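Local atomic coordinates of gluconokinase (Sinorhizobium meliloti, PDB entry 3T61), a protein that probably phosphorylates D-gluconate at the expense of ATP, giving 6-phospho-D-gluconate and ADP. Residues I38-L52 and A78-S92. Sequence-based numbering, arbitrary orientation.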
ATOM      1  N   ILE A  38       9.835  15.036 -13.871  1.00 32.18           N
ATOM      2  CA  ILE A  38      10.443  14.534 -15.102  1.00 33.55           C
ATOM      3  C   ILE A  38       9.355  14.355 -16.175  1.00 34.57           C
ATOM      4  O   ILE A  38       9.494  14.824 -17.309  1.00 32.17           O
ATOM      5  CB  ILE A  38      11.111  13.140 -14.906  1.00 34.73           C
ATOM      6  CG1 ILE A  38      12.277  13.216 -13.917  1.00 34.96           C
ATOM      7  CG2 ILE A  38      11.572  12.593 -16.264  1.00 31.35           C
ATOM      8  CD1 ILE A  38      13.552  13.784 -14.486  1.00 41.66           C
ATOM      9  N   ALA A  39       8.284  13.656 -15.804  1.00 35.41           N
ATOM     10  CA  ALA A  39       7.171  13.389 -16.711  1.00 37.28           C
ATOM     11  C   ALA A  39       6.579  14.673 -17.282  1.00 38.82           C
ATOM     12  O   ALA A  39       6.341  14.784 -18.485  1.00 37.99           O
ATOM     13  CB  ALA A  39       6.094  12.605 -15.993  1.00 34.00           C
ATOM     14  N   GLU A  40       6.334  15.645 -16.416  1.00 39.92           N
ATOM     15  CA  GLU A  40       5.763  16.888 -16.884  1.00 42.02           C
ATOM     16  C   GLU A  40       6.715  17.579 -17.858  1.00 42.77           C
ATOM     17  O   GLU A  40       6.295  18.061 -18.910  1.00 42.31           O
ATOM     18  CB  GLU A  40       5.454  17.799 -15.704  1.00 42.35           C
ATOM     19  CG  GLU A  40       4.736  19.059 -16.109  1.00 48.22           C
ATOM     20  CD  GLU A  40       4.197  19.827 -14.924  1.00 50.51           C
ATOM     21  OE1 GLU A  40       4.993  20.177 -14.027  1.00 51.81           O
ATOM     22  OE2 GLU A  40       2.974  20.081 -14.892  1.00 53.53           O
ATOM     23  N   ALA A  41       7.999  17.613 -17.517  1.00 42.87           N
ATOM     24  CA  ALA A  41       8.989  18.249 -18.372  1.00 44.08           C
ATOM     25  C   ALA A  41       9.091  17.584 -19.746  1.00 44.32           C
ATOM     26  O   ALA A  41       9.310  18.261 -20.746  1.00 44.28           O
ATOM     27  CB  ALA A  41      10.356  18.246 -17.683  1.00 43.10           C
ATOM     28  N   CYS A  42       8.915  16.266 -19.799  1.00 45.27           N
ATOM     29  CA  CYS A  42       9.017  15.529 -21.061  1.00 45.14           C
ATOM     30  C   CYS A  42       7.705  15.352 -21.820  1.00 45.22           C
ATOM     31  O   CYS A  42       7.694  14.813 -22.925  1.00 45.08           O
ATOM     32  CB  CYS A  42       9.613  14.142 -20.815  1.00 44.81           C
ATOM     33  SG  CYS A  42      11.233  14.128 -20.052  1.00 44.24           S
ATOM     34  N   GLY A  43       6.599  15.795 -21.241  1.00 44.49           N
ATOM     35  CA  GLY A  43       5.333  15.619 -21.919  1.00 44.23           C
ATOM     36  C   GLY A  43       4.923  14.154 -21.933  1.00 44.49           C
ATOM     37  O   GLY A  43       4.243  13.701 -22.850  1.00 44.79           O
ATOM     38  N   TYR A  44       5.358  13.401 -20.927  1.00 43.44           N
ATOM     39  CA  TYR A  44       4.995  11.995 -20.822  1.00 40.85           C
ATOM     40  C   TYR A  44       4.081  11.844 -19.623  1.00 39.68           C
ATOM     41  O   TYR A  44       4.104  12.663 -18.702  1.00 40.77           O
ATOM     42  CB  TYR A  44       6.209  11.095 -20.569  1.00 40.63           C
ATOM     43  CG  TYR A  44       7.330  11.152 -21.581  1.00 40.24           C
ATOM     44  CD1 TYR A  44       7.132  11.656 -22.871  1.00 40.57           C
ATOM     45  CD2 TYR A  44       8.594  10.661 -21.252  1.00 37.37           C
ATOM     46  CE1 TYR A  44       8.175  11.667 -23.801  1.00 38.76           C
ATOM     47  CE2 TYR A  44       9.627  10.664 -22.166  1.00 36.98           C
ATOM     48  CZ  TYR A  44       9.419  11.167 -23.437  1.00 38.51           C
ATOM     49  OH  TYR A  44      10.467  11.160 -24.327  1.00 40.54           O
ATOM     50  N   PRO A  45       3.250  10.798 -19.616  1.00 38.09           N
ATOM     51  CA  PRO A  45       2.378  10.634 -18.457  1.00 37.14           C
ATOM     52  C   PRO A  45       3.184   9.960 -17.341  1.00 35.97           C
ATOM     53  O   PRO A  45       4.143   9.225 -17.603  1.00 34.37           O
ATOM     54  CB  PRO A  45       1.258   9.751 -18.993  1.00 37.84           C
ATOM     55  CG  PRO A  45       1.965   8.895 -19.984  1.00 38.48           C
ATOM     56  CD  PRO A  45       2.875   9.871 -20.698  1.00 38.14           C
ATOM     57  N   PHE A  46       2.812  10.233 -16.100  1.00 34.63           N
ATOM     58  CA  PHE A  46       3.501   9.635 -14.970  1.00 33.51           C
ATOM     59  C   PHE A  46       2.623   8.568 -14.344  1.00 33.74           C
ATOM     60  O   PHE A  46       1.425   8.771 -14.155  1.00 33.53           O
ATOM     61  CB  PHE A  46       3.818  10.690 -13.908  1.00 32.04           C
ATOM     62  CG  PHE A  46       4.334  10.113 -12.616  1.00 30.29           C
ATOM     63  CD1 PHE A  46       5.601   9.552 -12.549  1.00 29.82           C
ATOM     64  CD2 PHE A  46       3.539  10.098 -11.481  1.00 29.87           C
ATOM     65  CE1 PHE A  46       6.071   8.988 -11.367  1.00 31.24           C
ATOM     66  CE2 PHE A  46       3.998   9.534 -10.286  1.00 31.74           C
ATOM     67  CZ  PHE A  46       5.267   8.976 -10.232  1.00 30.44           C
ATOM     68  N   ILE A  47       3.219   7.431 -14.028  1.00 33.33           N
ATOM     69  CA  ILE A  47       2.493   6.363 -13.377  1.00 33.59           C
ATOM     70  C   ILE A  47       3.175   6.081 -12.047  1.00 34.52           C
ATOM     71  O   ILE A  47       4.390   5.867 -11.998  1.00 33.06           O
ATOM     72  CB  ILE A  47       2.489   5.059 -14.215  1.00 34.58           C
ATOM     73  CG1 ILE A  47       1.647   5.253 -15.483  1.00 33.06           C
ATOM     74  CG2 ILE A  47       1.940   3.905 -13.366  1.00 30.25           C
ATOM     75  CD1 ILE A  47       1.770   4.127 -16.486  1.00 35.89           C
ATOM     76  N   GLU A  48       2.406   6.095 -10.962  1.00 34.83           N
ATOM     77  CA  GLU A  48       2.986   5.790  -9.670  1.00 35.68           C
ATOM     78  C   GLU A  48       3.020   4.277  -9.501  1.00 34.39           C
ATOM     79  O   GLU A  48       1.975   3.628  -9.454  1.00 34.65           O
ATOM     80  CB  GLU A  48       2.180   6.415  -8.535  1.00 38.28           C
ATOM     81  CG  GLU A  48       2.834   6.177  -7.184  1.00 45.27           C
ATOM     82  CD  GLU A  48       2.536   7.274  -6.186  1.00 50.06           C
ATOM     83  OE1 GLU A  48       2.723   8.462  -6.541  1.00 51.45           O
ATOM     84  OE2 GLU A  48       2.126   6.947  -5.053  1.00 51.74           O
ATOM     85  N   GLY A  49       4.227   3.725  -9.416  1.00 32.36           N
ATOM     86  CA  GLY A  49       4.385   2.289  -9.263  1.00 33.67           C
ATOM     87  C   GLY A  49       3.607   1.662  -8.116  1.00 34.14           C
ATOM     88  O   GLY A  49       3.044   0.579  -8.275  1.00 32.32           O
ATOM     89  N   ASP A  50       3.570   2.336  -6.972  1.00 34.50           N
ATOM     90  CA  ASP A  50       2.870   1.839  -5.789  1.00 37.94           C
ATOM     91  C   ASP A  50       1.430   1.403  -6.034  1.00 37.23           C
ATOM     92  O   ASP A  50       0.931   0.483  -5.379  1.00 39.13           O
ATOM     93  CB  ASP A  50       2.846   2.903  -4.689  1.00 41.72           C
ATOM     94  CG  ASP A  50       4.181   3.082  -4.025  1.00 44.54           C
ATOM     95  OD1 ASP A  50       4.844   2.067  -3.737  1.00 46.49           O
ATOM     96  OD2 ASP A  50       4.559   4.246  -3.772  1.00 49.20           O
ATOM     97  N   ALA A  51       0.758   2.082  -6.955  1.00 33.43           N
ATOM     98  CA  ALA A  51      -0.626   1.775  -7.259  1.00 32.85           C
ATOM     99  C   ALA A  51      -0.833   0.431  -7.969  1.00 32.30           C
ATOM    100  O   ALA A  51      -1.965  -0.003  -8.141  1.00 32.43           O
ATOM    101  CB  ALA A  51      -1.226   2.898  -8.093  1.00 31.66           C
ATOM    102  N   LEU A  52       0.242  -0.238  -8.368  1.00 31.76           N
ATOM    103  CA  LEU A  52       0.095  -1.508  -9.071  1.00 32.40           C
ATOM    104  C   LEU A  52       0.371  -2.764  -8.239  1.00 33.11           C
ATOM    105  O   LEU A  52       0.418  -3.872  -8.780  1.00 32.96           O
ATOM    106  CB  LEU A  52       0.982  -1.505 -10.313  1.00 30.05           C
ATOM    107  CG  LEU A  52       0.804  -0.248 -11.162  1.00 30.82           C
ATOM    108  CD1 LEU A  52       1.714  -0.332 -12.371  1.00 32.99           C
ATOM    109  CD2 LEU A  52      -0.645  -0.105 -11.591  1.00 31.31           C
ATOM    110  N   ALA A  78       3.441  -6.172 -13.619  1.00 25.78           N
ATOM    111  CA  ALA A  78       2.507  -5.111 -13.977  1.00 25.28           C
ATOM    112  C   ALA A  78       3.285  -3.846 -14.363  1.00 26.85           C
ATOM    113  O   ALA A  78       2.856  -3.093 -15.246  1.00 26.97           O
ATOM    114  CB  ALA A  78       1.538  -4.832 -12.822  1.00 23.49           C
ATOM    115  N   ILE A  79       4.421  -3.609 -13.707  1.00 25.38           N
ATOM    116  CA  ILE A  79       5.248  -2.440 -14.033  1.00 26.56           C
ATOM    117  C   ILE A  79       5.780  -2.635 -15.460  1.00 25.61           C
ATOM    118  O   ILE A  79       5.715  -1.736 -16.302  1.00 21.48           O
ATOM    119  CB  ILE A  79       6.491  -2.301 -13.088  1.00 25.76           C
ATOM    120  CG1 ILE A  79       6.057  -2.036 -11.643  1.00 28.78           C
ATOM    121  CG2 ILE A  79       7.380  -1.180 -13.576  1.00 25.55           C
ATOM    122  CD1 ILE A  79       5.334  -0.727 -11.434  1.00 27.44           C
ATOM    123  N   GLY A  80       6.318  -3.823 -15.706  1.00 25.48           N
ATOM    124  CA  GLY A  80       6.844  -4.149 -17.020  1.00 29.01           C
ATOM    125  C   GLY A  80       5.835  -3.928 -18.131  1.00 30.31           C
ATOM    126  O   GLY A  80       6.181  -3.383 -19.183  1.00 29.01           O
ATOM    127  N   GLU A  81       4.585  -4.337 -17.911  1.00 30.29           N
ATOM    128  CA  GLU A  81       3.554  -4.167 -18.938  1.00 31.69           C
ATOM    129  C   GLU A  81       3.300  -2.695 -19.276  1.00 31.83           C
ATOM    130  O   GLU A  81       3.046  -2.367 -20.431  1.00 31.97           O
ATOM    131  CB  GLU A  81       2.236  -4.833 -18.507  1.00 29.74           C
ATOM    132  CG  GLU A  81       2.286  -6.361 -18.358  1.00 29.90           C
ATOM    133  CD  GLU A  81       2.490  -7.107 -19.677  1.00 31.28           C
ATOM    134  OE1 GLU A  81       2.270  -6.514 -20.752  1.00 28.32           O
ATOM    135  OE2 GLU A  81       2.868  -8.299 -19.635  1.00 30.99           O
ATOM    136  N   ARG A  82       3.362  -1.809 -18.283  1.00 32.20           N
ATOM    137  CA  ARG A  82       3.144  -0.380 -18.529  1.00 33.90           C
ATOM    138  C   ARG A  82       4.317   0.205 -19.323  1.00 34.99           C
ATOM    139  O   ARG A  82       4.138   1.077 -20.177  1.00 33.60           O
ATOM    140  CB  ARG A  82       3.007   0.389 -17.209  1.00 35.10           C
ATOM    141  CG  ARG A  82       1.899  -0.092 -16.292  1.00 37.95           C
ATOM    142  CD  ARG A  82       0.522   0.157 -16.881  1.00 40.57           C
ATOM    143  NE  ARG A  82      -0.538  -0.174 -15.928  1.00 44.88           N
ATOM    144  CZ  ARG A  82      -0.773  -1.394 -15.443  1.00 46.30           C
ATOM    145  NH1 ARG A  82      -0.028  -2.434 -15.814  1.00 44.11           N
ATOM    146  NH2 ARG A  82      -1.754  -1.574 -14.567  1.00 46.18           N
ATOM    147  N   LEU A  83       5.518  -0.286 -19.039  1.00 35.26           N
ATOM    148  CA  LEU A  83       6.717   0.194 -19.711  1.00 39.83           C
ATOM    149  C   LEU A  83       6.785  -0.275 -21.166  1.00 43.92           C
ATOM    150  O   LEU A  83       7.522   0.295 -21.977  1.00 44.66           O
ATOM    151  CB  LEU A  83       7.968  -0.270 -18.943  1.00 36.34           C
ATOM    152  CG  LEU A  83       8.199   0.375 -17.563  1.00 36.21           C
ATOM    153  CD1 LEU A  83       9.343  -0.317 -16.829  1.00 31.05           C
ATOM    154  CD2 LEU A  83       8.490   1.856 -17.742  1.00 32.39           C
ATOM    155  N   ALA A  84       6.001  -1.298 -21.497  1.00 45.67           N
ATOM    156  CA  ALA A  84       5.988  -1.850 -22.849  1.00 49.85           C
ATOM    157  C   ALA A  84       5.121  -1.096 -23.856  1.00 51.55           C
ATOM    158  O   ALA A  84       5.137  -1.414 -25.042  1.00 53.60           O
ATOM    159  CB  ALA A  84       5.565  -3.315 -22.804  1.00 49.40           C
ATOM    160  N   SER A  85       4.362  -0.109 -23.400  1.00 53.97           N
ATOM    161  CA  SER A  85       3.511   0.648 -24.310  1.00 57.18           C
ATOM    162  C   SER A  85       4.344   1.310 -25.409  1.00 59.52           C
ATOM    163  O   SER A  85       5.566   1.439 -25.282  1.00 59.02           O
ATOM    164  CB  SER A  85       2.718   1.710 -23.537  1.00 57.40           C
ATOM    165  OG  SER A  85       3.572   2.627 -22.872  1.00 58.89           O
ATOM    166  N   ARG A  86       3.685   1.711 -26.495  1.00 62.11           N
ATOM    167  CA  ARG A  86       4.376   2.365 -27.604  1.00 64.38           C
ATOM    168  C   ARG A  86       4.968   3.693 -27.147  1.00 63.79           C
ATOM    169  O   ARG A  86       6.186   3.884 -27.161  1.00 64.17           O
ATOM    170  CB  ARG A  86       3.416   2.627 -28.769  1.00 67.95           C
ATOM    171  CG  ARG A  86       3.151   1.440 -29.684  1.00 71.20           C
ATOM    172  CD  ARG A  86       2.413   1.913 -30.930  1.00 74.61           C
ATOM    173  NE  ARG A  86       2.248   0.863 -31.932  1.00 77.31           N
ATOM    174  CZ  ARG A  86       1.720   1.060 -33.138  1.00 78.28           C
ATOM    175  NH1 ARG A  86       1.306   2.270 -33.493  1.00 78.13           N
ATOM    176  NH2 ARG A  86       1.606   0.049 -33.989  1.00 79.32           N
ATOM    177  N   GLU A  87       4.094   4.610 -26.744  1.00 62.33           N
ATOM    178  CA  GLU A  87       4.521   5.923 -26.284  1.00 60.98           C
ATOM    179  C   GLU A  87       5.239   5.831 -24.937  1.00 57.69           C
ATOM    180  O   GLU A  87       4.898   5.002 -24.091  1.00 56.82           O
ATOM    181  CB  GLU A  87       3.313   6.854 -26.179  1.00 63.84           C
ATOM    182  CG  GLU A  87       2.549   6.994 -27.490  1.00 68.19           C
ATOM    183  CD  GLU A  87       1.357   7.927 -27.387  1.00 70.48           C
ATOM    184  OE1 GLU A  87       1.562   9.150 -27.228  1.00 71.68           O
ATOM    185  OE2 GLU A  87       0.212   7.430 -27.464  1.00 72.39           O
ATOM    186  N   PRO A  88       6.253   6.684 -24.731  1.00 54.11           N
ATOM    187  CA  PRO A  88       7.057   6.740 -23.508  1.00 50.50           C
ATOM    188  C   PRO A  88       6.265   7.061 -22.246  1.00 47.11           C
ATOM    189  O   PRO A  88       5.316   7.850 -22.268  1.00 46.31           O
ATOM    190  CB  PRO A  88       8.083   7.826 -23.821  1.00 51.30           C
ATOM    191  CG  PRO A  88       8.245   7.719 -25.298  1.00 52.75           C
ATOM    192  CD  PRO A  88       6.812   7.585 -25.753  1.00 53.34           C
ATOM    193  N   VAL A  89       6.668   6.444 -21.143  1.00 42.55           N
ATOM    194  CA  VAL A  89       6.017   6.677 -19.867  1.00 39.04           C
ATOM    195  C   VAL A  89       7.075   6.798 -18.771  1.00 35.90           C
ATOM    196  O   VAL A  89       8.177   6.270 -18.904  1.00 34.45           O
ATOM    197  CB  VAL A  89       5.031   5.514 -19.517  1.00 38.63           C
ATOM    198  CG1 VAL A  89       5.792   4.212 -19.309  1.00 38.82           C
ATOM    199  CG2 VAL A  89       4.237   5.856 -18.289  1.00 38.50           C
ATOM    200  N   VAL A  90       6.750   7.523 -17.705  1.00 33.42           N
ATOM    201  CA  VAL A  90       7.662   7.658 -16.579  1.00 32.52           C
ATOM    202  C   VAL A  90       7.017   6.928 -15.407  1.00 31.88           C
ATOM    203  O   VAL A  90       5.903   7.259 -15.009  1.00 32.57           O
ATOM    204  CB  VAL A  90       7.875   9.122 -16.175  1.00 32.48           C
ATOM    205  CG1 VAL A  90       8.815   9.179 -14.994  1.00 29.24           C
ATOM    206  CG2 VAL A  90       8.421   9.926 -17.350  1.00 31.41           C
ATOM    207  N   VAL A  91       7.711   5.941 -14.852  1.00 30.42           N
ATOM    208  CA  VAL A  91       7.156   5.180 -13.740  1.00 30.39           C
ATOM    209  C   VAL A  91       8.047   5.142 -12.512  1.00 30.28           C
ATOM    210  O   VAL A  91       9.236   4.866 -12.613  1.00 30.50           O
ATOM    211  CB  VAL A  91       6.887   3.696 -14.128  1.00 29.90           C
ATOM    212  CG1 VAL A  91       6.298   2.948 -12.934  1.00 27.67           C
ATOM    213  CG2 VAL A  91       5.944   3.619 -15.326  1.00 29.11           C
ATOM    214  N   SER A  92       7.455   5.405 -11.351  1.00 28.71           N
ATOM    215  CA  SER A  92       8.189   5.337 -10.104  1.00 27.99           C
ATOM    216  C   SER A  92       8.155   3.869  -9.651  1.00 26.48           C
ATOM    217  O   SER A  92       7.097   3.248  -9.562  1.00 24.27           O
ATOM    218  CB  SER A  92       7.551   6.252  -9.048  1.00 31.50           C
ATOM    219  OG  SER A  92       6.198   5.914  -8.786  1.00 31.42           O
TER
HETATM  220  O   HOH W   1       6.095   4.103  -6.392  1.00 51.00           O
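Val90 is the pivot of the tightly packed part: it rests on Ala39 of helix 31-42, its CG2 3.8 Å from Ala39 CB, and the same methyl meets the edge of the Tyr44 ring in its plane, while CG1 is turned to Phe46 CD1. The backbones of 46-48 and 90-92 run parallel beneath these side chains. Val90 N donates to Pro45 O at 3.1 Å, Ile47 N to Val90 O at 2.9 Å, and Ser92 N to Ile47 O, all three nearly straight. At the C-terminal end of strand 90-92, Ser92 OG, set between its own backbone N and carbonyl carbon (chi1 59°), accepts from Gly49 N at 3.0 Å and shares a water with Asp50 N, while Phe46 CZ lies close to the same hydroxyl. Pro88 CB sits over the centre of the Tyr44 ring, 3.6 Å from its centroid, a CH-pi contact, and Cys42 CB covers the opposite face; Tyr44 OH bonds to Phe17 O. With an alanine here, Pro88 CB is likely to lose the ring it packs on, a gap to open beside Val90 CG2, and Phe17 O to be left without this donor. On the other sheet face, Ile47 CD1 reaches Val89 CG2 at 3.5 Å. The packing thins toward solvent at Arg82, whose guanidinium lies with one face over Leu52 CD1; its NH2 is 3.5 Å from Leu52 CD2. Glu48 reaches out to a salt bridge with Arg59 of the second subunit. Within the parallel sheet of this P-loop kinase-like fold, 46-48 is an outermost strand and 90-92 lies between it and strand 21-24. Helix 69-83 covers the Ile47 side; helix 31-42 lies on the Phe46 side, backed at Ile38 by helix 166-187.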